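Local coordinates for uncharacterized protein (Bacteroides thetaiotaomicron VPI-5482, PDB 3KNY) that is of unknown function but is probably a bacterial lipoprotein, built as a two-domain chain rich in beta strands, at residues A[28-31]-A[32-36]; A[62-65]-A[66-70]; A[77-80]-A[81-85]. All blocks are in the same frame, centred on the assembly; numbering follows the deposited sequence.

Contact 1. Residues A[28-31]-A[32-36]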
ATOM      1  N   ASN A  28     -14.199   3.761  -1.074  1.00 35.88           N
ATOM      2  CA  ASN A  28     -15.208   4.771  -1.354  1.00 35.07           C
ATOM      3  C   ASN A  28     -15.223   5.954  -0.363  1.00 33.88           C
ATOM      4  O   ASN A  28     -16.260   6.544  -0.125  1.00 33.93           O
ATOM      5  CB  ASN A  28     -16.574   4.093  -1.466  1.00 33.54           C
ATOM      6  CG  ASN A  28     -16.570   2.972  -2.486  1.00 36.55           C
ATOM      7  OD1 ASN A  28     -16.409   3.210  -3.690  1.00 37.86           O
ATOM      8  ND2 ASN A  28     -16.725   1.739  -2.011  1.00 26.46           N
ATOM      9  N   THR A  29     -14.064   6.293   0.199  1.00 33.03           N
ATOM     10  CA  THR A  29     -13.898   7.524   0.956  1.00 32.38           C
ATOM     11  C   THR A  29     -12.578   8.206   0.566  1.00 33.43           C
ATOM     12  O   THR A  29     -11.624   7.547   0.122  1.00 35.97           O
ATOM     13  CB  THR A  29     -13.916   7.302   2.491  1.00 31.80           C
ATOM     14  OG1 THR A  29     -12.609   6.922   2.947  1.00 40.62           O
ATOM     15  CG2 THR A  29     -14.948   6.268   2.896  1.00 22.11           C
ATOM     16  N   ILE A  30     -12.547   9.528   0.723  1.00 32.97           N
ATOM     17  CA  ILE A  30     -11.358  10.347   0.483  1.00 32.68           C
ATOM     18  C   ILE A  30     -11.248  11.305   1.656  1.00 33.49           C
ATOM     19  O   ILE A  30     -12.224  11.945   1.991  1.00 32.54           O
ATOM     20  CB  ILE A  30     -11.450  11.134  -0.847  1.00 31.84           C
ATOM     21  CG1 ILE A  30     -11.805  10.169  -1.988  1.00 35.15           C
ATOM     22  CG2 ILE A  30     -10.138  11.870  -1.138  1.00 25.13           C
ATOM     23  CD1 ILE A  30     -11.763  10.769  -3.373  1.00 40.99           C
ATOM     24  N   PRO A  31     -10.085  11.369   2.329  1.00 36.59           N
ATOM     25  CA  PRO A  31      -9.989  12.322   3.439  1.00 38.34           C
ATOM     26  C   PRO A  31     -10.312  13.733   2.983  1.00 38.78           C
ATOM     27  O   PRO A  31      -9.890  14.125   1.893  1.00 40.31           O
ATOM     28  CB  PRO A  31      -8.514  12.226   3.891  1.00 38.70           C
ATOM     29  CG  PRO A  31      -7.859  11.211   3.017  1.00 36.05           C
ATOM     30  CD  PRO A  31      -8.945  10.439   2.322  1.00 37.49           C
ATOM     31  N   ASP A  32     -11.048  14.481   3.799  1.00 37.52           N
ATOM     32  CA  ASP A  32     -11.469  15.795   3.389  1.00 37.85           C
ATOM     33  C   ASP A  32     -10.300  16.629   2.872  1.00 38.12           C
ATOM     34  O   ASP A  32     -10.368  17.190   1.781  1.00 38.51           O
ATOM     35  CB  ASP A  32     -12.166  16.557   4.514  1.00 37.99           C
ATOM     36  CG  ASP A  32     -12.748  17.881   4.025  1.00 40.14           C
ATOM     37  OD1 ASP A  32     -13.421  17.867   2.977  1.00 36.57           O
ATOM     38  OD2 ASP A  32     -12.516  18.938   4.650  1.00 42.26           O
ATOM     39  N   TRP A  33      -9.216  16.690   3.636  1.00 37.93           N
ATOM     40  CA  TRP A  33      -8.099  17.553   3.266  1.00 38.66           C
ATOM     41  C   TRP A  33      -7.616  17.381   1.816  1.00 39.66           C
ATOM     42  O   TRP A  33      -7.104  18.329   1.203  1.00 38.51           O
ATOM     43  CB  TRP A  33      -6.942  17.375   4.250  1.00 38.26           C
ATOM     44  CG  TRP A  33      -6.237  16.093   4.136  1.00 42.44           C
ATOM     45  CD1 TRP A  33      -6.489  14.959   4.835  1.00 43.07           C
ATOM     46  CD2 TRP A  33      -5.132  15.800   3.273  1.00 48.32           C
ATOM     47  NE1 TRP A  33      -5.617  13.971   4.456  1.00 40.85           N
ATOM     48  CE2 TRP A  33      -4.773  14.462   3.499  1.00 40.81           C
ATOM     49  CE3 TRP A  33      -4.415  16.542   2.326  1.00 52.09           C
ATOM     50  CZ2 TRP A  33      -3.728  13.846   2.821  1.00 45.28           C
ATOM     51  CZ3 TRP A  33      -3.370  15.921   1.644  1.00 53.60           C
ATOM     52  CH2 TRP A  33      -3.039  14.587   1.899  1.00 49.95           C
ATOM     53  N   VAL A  34      -7.774  16.171   1.276  1.00 41.44           N
ATOM     54  CA  VAL A  34      -7.321  15.869  -0.086  1.00 41.94           C
ATOM     55  C   VAL A  34      -7.968  16.774  -1.124  1.00 42.92           C
ATOM     56  O   VAL A  34      -7.289  17.281  -2.020  1.00 43.46           O
ATOM     57  CB  VAL A  34      -7.574  14.384  -0.464  1.00 41.60           C
ATOM     58  CG1 VAL A  34      -7.400  14.172  -1.952  1.00 37.81           C
ATOM     59  CG2 VAL A  34      -6.630  13.506   0.289  1.00 39.45           C
ATOM     60  N   SER A  35      -9.272  17.005  -0.971  1.00 43.83           N
ATOM     61  CA  SER A  35     -10.048  17.788  -1.942  1.00 42.83           C
ATOM     62  C   SER A  35      -9.552  19.210  -2.128  1.00 43.12           C
ATOM     63  O   SER A  35     -10.049  19.916  -2.997  1.00 46.44           O
ATOM     64  CB  SER A  35     -11.540  17.814  -1.569  1.00 42.42           C
ATOM     65  OG  SER A  35     -11.792  18.566  -0.394  1.00 39.76           O
ATOM     66  N   GLU A  36      -8.609  19.648  -1.301  1.00 42.27           N
ATOM     67  CA  GLU A  36      -8.042  20.986  -1.432  1.00 41.58           C
ATOM     68  C   GLU A  36      -6.734  20.962  -2.173  1.00 40.31           C
ATOM     69  O   GLU A  36      -6.159  22.009  -2.451  1.00 41.46           O
ATOM     70  CB  GLU A  36      -7.831  21.616  -0.068  1.00 41.60           C
ATOM     71  CG  GLU A  36      -9.003  22.438   0.394  1.00 46.67           C
ATOM     72  CD  GLU A  36      -8.817  22.903   1.810  1.00 50.81           C
ATOM     73  OE1 GLU A  36      -8.374  22.084   2.648  1.00 53.23           O
ATOM     74  OE2 GLU A  36      -9.107  24.082   2.086  1.00 52.15           O
TER

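Contact 2. Residues A[62-65]-A[66-70]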
ATOM      1  N   LYS A  62       3.309  17.180   0.097  1.00 54.28           N
ATOM      2  CA  LYS A  62       4.665  17.474  -0.345  1.00 55.05           C
ATOM      3  C   LYS A  62       4.628  17.990  -1.771  1.00 55.08           C
ATOM      4  O   LYS A  62       3.776  17.593  -2.560  1.00 54.44           O
ATOM      5  CB  LYS A  62       5.512  16.200  -0.277  1.00 55.61           C
ATOM      6  CG  LYS A  62       7.015  16.409  -0.120  1.00 58.70           C
ATOM      7  CD  LYS A  62       7.731  15.072   0.165  1.00 60.20           C
ATOM      8  CE  LYS A  62       7.529  14.605   1.616  1.00 62.57           C
ATOM      9  NZ  LYS A  62       7.882  13.169   1.818  1.00 65.10           N
ATOM     10  N   ASP A  63       5.572  18.855  -2.106  1.00 55.28           N
ATOM     11  CA  ASP A  63       5.590  19.480  -3.418  1.00 55.56           C
ATOM     12  C   ASP A  63       6.002  18.480  -4.489  1.00 54.22           C
ATOM     13  O   ASP A  63       7.100  17.952  -4.449  1.00 53.64           O
ATOM     14  CB  ASP A  63       6.543  20.671  -3.413  1.00 56.49           C
ATOM     15  CG  ASP A  63       6.220  21.674  -2.319  1.00 60.14           C
ATOM     16  OD1 ASP A  63       5.048  21.731  -1.872  1.00 61.64           O
ATOM     17  OD2 ASP A  63       7.150  22.404  -1.907  1.00 65.43           O
ATOM     18  N   ILE A  64       5.109  18.247  -5.446  1.00 53.65           N
ATOM     19  CA  ILE A  64       5.293  17.258  -6.507  1.00 53.46           C
ATOM     20  C   ILE A  64       5.579  17.980  -7.812  1.00 52.11           C
ATOM     21  O   ILE A  64       4.821  18.849  -8.185  1.00 53.20           O
ATOM     22  CB  ILE A  64       3.982  16.428  -6.733  1.00 53.89           C
ATOM     23  CG1 ILE A  64       3.336  15.975  -5.403  1.00 53.55           C
ATOM     24  CG2 ILE A  64       4.238  15.257  -7.664  1.00 55.09           C
ATOM     25  CD1 ILE A  64       2.159  16.889  -4.896  1.00 49.58           C
ATOM     26  N   SER A  65       6.632  17.616  -8.536  1.00 51.65           N
ATOM     27  CA  SER A  65       6.903  18.259  -9.830  1.00 51.01           C
ATOM     28  C   SER A  65       5.828  17.926 -10.854  1.00 51.47           C
ATOM     29  O   SER A  65       5.017  17.019 -10.652  1.00 52.74           O
ATOM     30  CB  SER A  65       8.253  17.834 -10.398  1.00 51.00           C
ATOM     31  OG  SER A  65       8.141  16.638 -11.146  1.00 52.98           O
ATOM     32  N   GLU A  66       5.838  18.656 -11.963  1.00 52.86           N
ATOM     33  CA  GLU A  66       4.885  18.426 -13.045  1.00 53.30           C
ATOM     34  C   GLU A  66       5.200  17.097 -13.725  1.00 53.40           C
ATOM     35  O   GLU A  66       4.281  16.345 -14.044  1.00 55.24           O
ATOM     36  CB  GLU A  66       4.866  19.592 -14.056  1.00 53.13           C
ATOM     37  CG  GLU A  66       4.406  20.947 -13.470  1.00 53.19           C
ATOM     38  CD  GLU A  66       3.076  20.872 -12.690  1.00 56.97           C
ATOM     39  OE1 GLU A  66       2.099  20.262 -13.183  1.00 61.52           O
ATOM     40  OE2 GLU A  66       2.998  21.430 -11.574  1.00 52.77           O
ATOM     41  N   LYS A  67       6.484  16.790 -13.919  1.00 52.43           N
ATOM     42  CA  LYS A  67       6.885  15.488 -14.472  1.00 52.49           C
ATOM     43  C   LYS A  67       6.256  14.359 -13.638  1.00 51.76           C
ATOM     44  O   LYS A  67       5.719  13.394 -14.186  1.00 48.71           O
ATOM     45  CB  LYS A  67       8.413  15.331 -14.480  1.00 52.64           C
ATOM     46  CG  LYS A  67       8.924  14.092 -15.248  1.00 56.37           C
ATOM     47  CD  LYS A  67      10.223  13.486 -14.655  1.00 58.41           C
ATOM     48  CE  LYS A  67       9.959  12.795 -13.303  1.00 61.68           C
ATOM     49  NZ  LYS A  67      11.056  11.903 -12.822  1.00 55.06           N
ATOM     50  N   ARG A  68       6.318  14.513 -12.313  1.00 51.63           N
ATOM     51  CA  ARG A  68       5.790  13.528 -11.383  1.00 51.39           C
ATOM     52  C   ARG A  68       4.272  13.470 -11.426  1.00 51.41           C
ATOM     53  O   ARG A  68       3.710  12.386 -11.528  1.00 50.23           O
ATOM     54  CB  ARG A  68       6.268  13.818  -9.965  1.00 50.91           C
ATOM     55  CG  ARG A  68       5.812  12.806  -8.922  1.00 52.50           C
ATOM     56  CD  ARG A  68       6.262  11.385  -9.252  1.00 53.01           C
ATOM     57  NE  ARG A  68       5.834  10.395  -8.250  1.00 54.26           N
ATOM     58  CZ  ARG A  68       5.984   9.071  -8.382  1.00 46.58           C
ATOM     59  NH1 ARG A  68       6.549   8.572  -9.475  1.00 44.31           N
ATOM     60  NH2 ARG A  68       5.568   8.233  -7.430  1.00 38.34           N
ATOM     61  N   LYS A  69       3.607  14.621 -11.346  1.00 51.93           N
ATOM     62  CA  LYS A  69       2.141  14.639 -11.469  1.00 52.29           C
ATOM     63  C   LYS A  69       1.679  13.869 -12.708  1.00 51.30           C
ATOM     64  O   LYS A  69       0.672  13.166 -12.659  1.00 49.33           O
ATOM     65  CB  LYS A  69       1.583  16.058 -11.586  1.00 53.16           C
ATOM     66  CG  LYS A  69       1.425  16.825 -10.300  1.00 55.14           C
ATOM     67  CD  LYS A  69       0.460  17.998 -10.514  1.00 58.05           C
ATOM     68  CE  LYS A  69       0.923  19.250  -9.791  1.00 60.72           C
ATOM     69  NZ  LYS A  69       1.289  18.952  -8.374  1.00 58.91           N
ATOM     70  N   LYS A  70       2.390  14.038 -13.825  1.00 51.03           N
ATOM     71  CA  LYS A  70       2.031  13.345 -15.054  1.00 50.43           C
ATOM     72  C   LYS A  70       2.124  11.851 -14.799  1.00 50.67           C
ATOM     73  O   LYS A  70       1.187  11.108 -15.090  1.00 52.40           O
ATOM     74  CB  LYS A  70       2.937  13.733 -16.217  1.00 49.86           C
ATOM     75  CG  LYS A  70       2.398  13.251 -17.555  1.00 50.73           C
ATOM     76  CD  LYS A  70       3.261  13.692 -18.728  1.00 50.63           C
ATOM     77  CE  LYS A  70       2.466  13.706 -20.030  1.00 52.04           C
ATOM     78  NZ  LYS A  70       1.615  12.490 -20.163  1.00 49.33           N
TER

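Contact 3. Residues A[77-80]-A[81-85]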
ATOM      1  N   ASN A  77      -4.975   7.110 -14.273  1.00 38.60           N
ATOM      2  CA  ASN A  77      -5.913   7.197 -15.391  1.00 40.27           C
ATOM      3  C   ASN A  77      -6.077   5.840 -16.045  1.00 39.09           C
ATOM      4  O   ASN A  77      -7.194   5.372 -16.296  1.00 39.98           O
ATOM      5  CB  ASN A  77      -5.455   8.215 -16.445  1.00 40.63           C
ATOM      6  CG  ASN A  77      -6.555   8.537 -17.440  1.00 43.72           C
ATOM      7  OD1 ASN A  77      -7.546   9.165 -17.080  1.00 53.01           O
ATOM      8  ND2 ASN A  77      -6.407   8.084 -18.681  1.00 41.63           N
ATOM      9  N   ASN A  78      -4.941   5.220 -16.310  1.00 36.91           N
ATOM     10  CA  ASN A  78      -4.883   3.901 -16.902  1.00 36.71           C
ATOM     11  C   ASN A  78      -5.612   2.878 -16.025  1.00 36.78           C
ATOM     12  O   ASN A  78      -6.420   2.094 -16.523  1.00 38.06           O
ATOM     13  CB  ASN A  78      -3.403   3.555 -17.123  1.00 36.84           C
ATOM     14  CG  ASN A  78      -3.146   2.086 -17.226  1.00 45.68           C
ATOM     15  OD1 ASN A  78      -3.513   1.463 -18.229  1.00 49.62           O
ATOM     16  ND2 ASN A  78      -2.489   1.508 -16.187  1.00 38.05           N
ATOM     17  N   ILE A  79      -5.352   2.903 -14.720  1.00 35.56           N
ATOM     18  CA  ILE A  79      -6.007   1.963 -13.803  1.00 36.66           C
ATOM     19  C   ILE A  79      -7.534   2.179 -13.791  1.00 37.10           C
ATOM     20  O   ILE A  79      -8.302   1.218 -13.847  1.00 35.49           O
ATOM     21  CB  ILE A  79      -5.411   2.043 -12.348  1.00 36.32           C
ATOM     22  CG1 ILE A  79      -3.949   1.575 -12.355  1.00 35.82           C
ATOM     23  CG2 ILE A  79      -6.227   1.192 -11.378  1.00 30.68           C
ATOM     24  CD1 ILE A  79      -3.115   2.031 -11.170  1.00 25.75           C
ATOM     25  N   CYS A  80      -7.961   3.444 -13.741  1.00 37.75           N
ATOM     26  CA  CYS A  80      -9.386   3.786 -13.753  1.00 37.72           C
ATOM     27  C   CYS A  80     -10.076   3.265 -15.002  1.00 38.41           C
ATOM     28  O   CYS A  80     -11.208   2.785 -14.955  1.00 37.63           O
ATOM     29  CB  CYS A  80      -9.561   5.293 -13.696  1.00 37.94           C
ATOM     30  SG  CYS A  80      -9.316   6.022 -12.071  1.00 39.46           S
ATOM     31  N   GLU A  81      -9.389   3.375 -16.127  1.00 39.71           N
ATOM     32  CA  GLU A  81      -9.910   2.830 -17.359  1.00 42.93           C
ATOM     33  C   GLU A  81     -10.202   1.342 -17.235  1.00 42.68           C
ATOM     34  O   GLU A  81     -11.213   0.863 -17.749  1.00 41.08           O
ATOM     35  CB  GLU A  81      -8.943   3.082 -18.511  1.00 45.29           C
ATOM     36  CG  GLU A  81      -9.411   2.483 -19.843  1.00 52.74           C
ATOM     37  CD  GLU A  81      -9.044   3.337 -21.034  1.00 63.00           C
ATOM     38  OE1 GLU A  81      -8.343   4.362 -20.845  1.00 67.69           O
ATOM     39  OE2 GLU A  81      -9.478   2.992 -22.162  1.00 71.78           O
ATOM     40  N   ARG A  82      -9.325   0.617 -16.547  1.00 43.57           N
ATOM     41  CA  ARG A  82      -9.534  -0.813 -16.343  1.00 45.03           C
ATOM     42  C   ARG A  82     -10.635  -1.089 -15.347  1.00 43.79           C
ATOM     43  O   ARG A  82     -11.368  -2.063 -15.499  1.00 45.08           O
ATOM     44  CB  ARG A  82      -8.243  -1.470 -15.899  1.00 47.90           C
ATOM     45  CG  ARG A  82      -7.207  -1.370 -16.972  1.00 50.76           C
ATOM     46  CD  ARG A  82      -5.812  -1.299 -16.436  1.00 55.26           C
ATOM     47  NE  ARG A  82      -4.908  -1.309 -17.575  1.00 58.49           N
ATOM     48  CZ  ARG A  82      -4.572  -2.404 -18.250  1.00 56.88           C
ATOM     49  NH1 ARG A  82      -5.033  -3.598 -17.896  1.00 56.28           N
ATOM     50  NH2 ARG A  82      -3.759  -2.307 -19.285  1.00 59.30           N
ATOM     51  N   ILE A  83     -10.752  -0.236 -14.332  1.00 43.03           N
ATOM     52  CA  ILE A  83     -11.844  -0.352 -13.366  1.00 41.31           C
ATOM     53  C   ILE A  83     -13.123  -0.118 -14.136  1.00 41.14           C
ATOM     54  O   ILE A  83     -14.026  -0.926 -14.055  1.00 41.33           O
ATOM     55  CB  ILE A  83     -11.729   0.643 -12.173  1.00 41.00           C
ATOM     56  CG1 ILE A  83     -10.450   0.355 -11.370  1.00 37.57           C
ATOM     57  CG2 ILE A  83     -12.947   0.530 -11.275  1.00 31.16           C
ATOM     58  CD1 ILE A  83     -10.197   1.278 -10.164  1.00 31.34           C
ATOM     59  N   GLU A  84     -13.175   0.957 -14.918  1.00 42.94           N
ATOM     60  CA  GLU A  84     -14.372   1.276 -15.725  1.00 44.77           C
ATOM     61  C   GLU A  84     -14.692   0.194 -16.761  1.00 46.62           C
ATOM     62  O   GLU A  84     -15.860  -0.134 -16.969  1.00 45.84           O
ATOM     63  CB  GLU A  84     -14.244   2.644 -16.412  1.00 43.83           C
ATOM     64  CG  GLU A  84     -14.523   3.822 -15.494  1.00 46.50           C
ATOM     65  CD  GLU A  84     -14.043   5.162 -16.056  1.00 52.85           C
ATOM     66  OE1 GLU A  84     -13.992   5.320 -17.300  1.00 51.43           O
ATOM     67  OE2 GLU A  84     -13.720   6.066 -15.239  1.00 56.47           O
ATOM     68  N   LYS A  85     -13.660  -0.379 -17.383  1.00 48.83           N
ATOM     69  CA  LYS A  85     -13.847  -1.433 -18.401  1.00 49.93           C
ATOM     70  C   LYS A  85     -14.277  -2.792 -17.850  1.00 48.84           C
ATOM     71  O   LYS A  85     -14.408  -3.731 -18.620  1.00 48.41           O
ATOM     72  CB  LYS A  85     -12.578  -1.588 -19.266  1.00 50.49           C
ATOM     73  CG  LYS A  85     -12.502  -0.502 -20.323  1.00 57.32           C
ATOM     74  CD  LYS A  85     -11.231  -0.499 -21.148  1.00 64.11           C
ATOM     75  CE  LYS A  85     -11.358   0.578 -22.233  1.00 65.31           C
ATOM     76  NZ  LYS A  85     -10.108   0.759 -23.014  1.00 69.03           N
TER

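Contact 1. Residues A[28-31]-A[32-36]
Pro31 runs straight into the short 3-10 segment 32-36, and the contact is the way its ring and the side chain of Ile30 meet the first turn. Asp32 starts away from 28-31, though its CB still touches Pro31 C. At Trp33, CG sits between the backbone N and the carbonyl carbon (chi1 71°), which folds the indole back beside Pro31; Trp33 NE1 is 3.4 Å from Pro31 CB. Val34 closes the turn: its N donates to Pro31 O at 3.0 Å with a bent N-H...O angle of 144°, the donor standing above the carbonyl plane. Of its two methyls, CG2 points to Pro31 CG (3.8 Å) and also lies over the Trp33 ring, whereas CG1 faces Ile30 CG2 (3.7 Å), the two side chains crossing at about a right angle. Ser35 gives Asp32 O two donors, its N and its OG, the hydroxyl approaching in the carbonyl plane at 2.9 Å (C=O...OG angle 154°). The turn lies in the loop between strand 7-10 and helix 40-49: Ile30 rests on Tyr43 and Trp46 of that helix, Ser35 on Tyr43, and Pro31 and Val34 pack on Tyr57, with Trp33 against Lys61.

Contact 2. Residues A[62-65]-A[66-70]
Lys69 N donates to Ser65 O at 2.9 Å in an almost straight bond (171° at the hydrogen), so the first i to i+4 turn of helix 66-84 begins on Ser65. The side chain of the same serine secures the turn a second time: Ser65 OG accepts from Arg68 N at 3.0 Å, with an angle of 162°. The hydroxyl can do this because chi1 of 87° sets OG between the serine's own N and carbonyl carbon, swung over the start of the helix. Ser65 OG is also hydrogen-bonded to Glu100 OE2, which ties the cap to a loop elsewhere in the chain. On the other flank Ile64 points toward the helix, its CG2 beside the aliphatic start of Arg68; the modelled separation there is too short to be trusted in detail. Arg68 then bends at chi2 and carries its guanidinium away from Ile64, to Ala98 O and Pro218 O and to a salt bridge with Glu71 further along the helix. Lys69 takes the reverse course, curling back so that its NZ comes to 3.5 Å from Ile64 O; its CG passes 3.6 Å from Ser65 O, and the chain crosses Ile64 at about a right angle. A serine hydroxyl accepting from the backbone N three residues on is the classic N-cap, here opening the helix that follows strand 53-55.

Contact 3. Residues A[77-80]-A[81-85]
With chi1 of Asn78 at 158° its amide is carried away from the residue's own N, while the first torsion of Arg82 lays CG beside its own N and the largely extended chain, kinked a little at chi2, runs back toward Asn78. They form an i to i+4 pair on the last turns of helix 66-84, the helix of a beta-alpha-beta unit between the parallel strands 53-55 and 93-97. Arg82 NE donates to Asn78 OD1 at 3.2 Å, nearly straight at 172°, and the oxygen lies at the guanidinium edge, in its plane. On the amide side the fit is different: NE stands above the carbonyl plane instead of on a lone pair, and the two flat groups are turned 67° apart. Asn78 ND2 bonds to Asp185 O, which would help fix which way round the amide sits. Beneath this polar bridge the backbone runs regularly, Glu81 N to Asn77 O at 3.0 Å and Ile83 N to Ile79 O at 2.9 Å. Glu81 also reaches forward to a salt bridge with Lys85, where the helix gives way to loop, but it is modelled very short and its detail is doubtful. Cys80 and Ile79 turn inward, packing on Leu45, Thr48 and Met49 of helix 40-49. On this buried side the side chains of Ile79 and Ile83 cross at a slant, Ile83 CD1 lying 4.2 Å from Ile79 CG2.

Contacts 2 and 3 share helix 66-84, one at its start and the other at its end, with centres about 21 Å apart; contact 1 precedes both in the chain, and none of the three touches another. Contacts 1 and 2 are surface turns, whereas contact 3 is partly buried. Helix 40-49 links two of them, since contact 1 and contact 3 both lay hydrophobic side chains on it. Their chemistry follows their place: 28-36 relies mainly on apolar rings and methyls round a 3-10 turn, 62-70 on a hydroxyl cap flanked by charged chains, and 77-85 pairs a polar side-chain bridge beside the loop at Asp185 with an inward isoleucine and cysteine face.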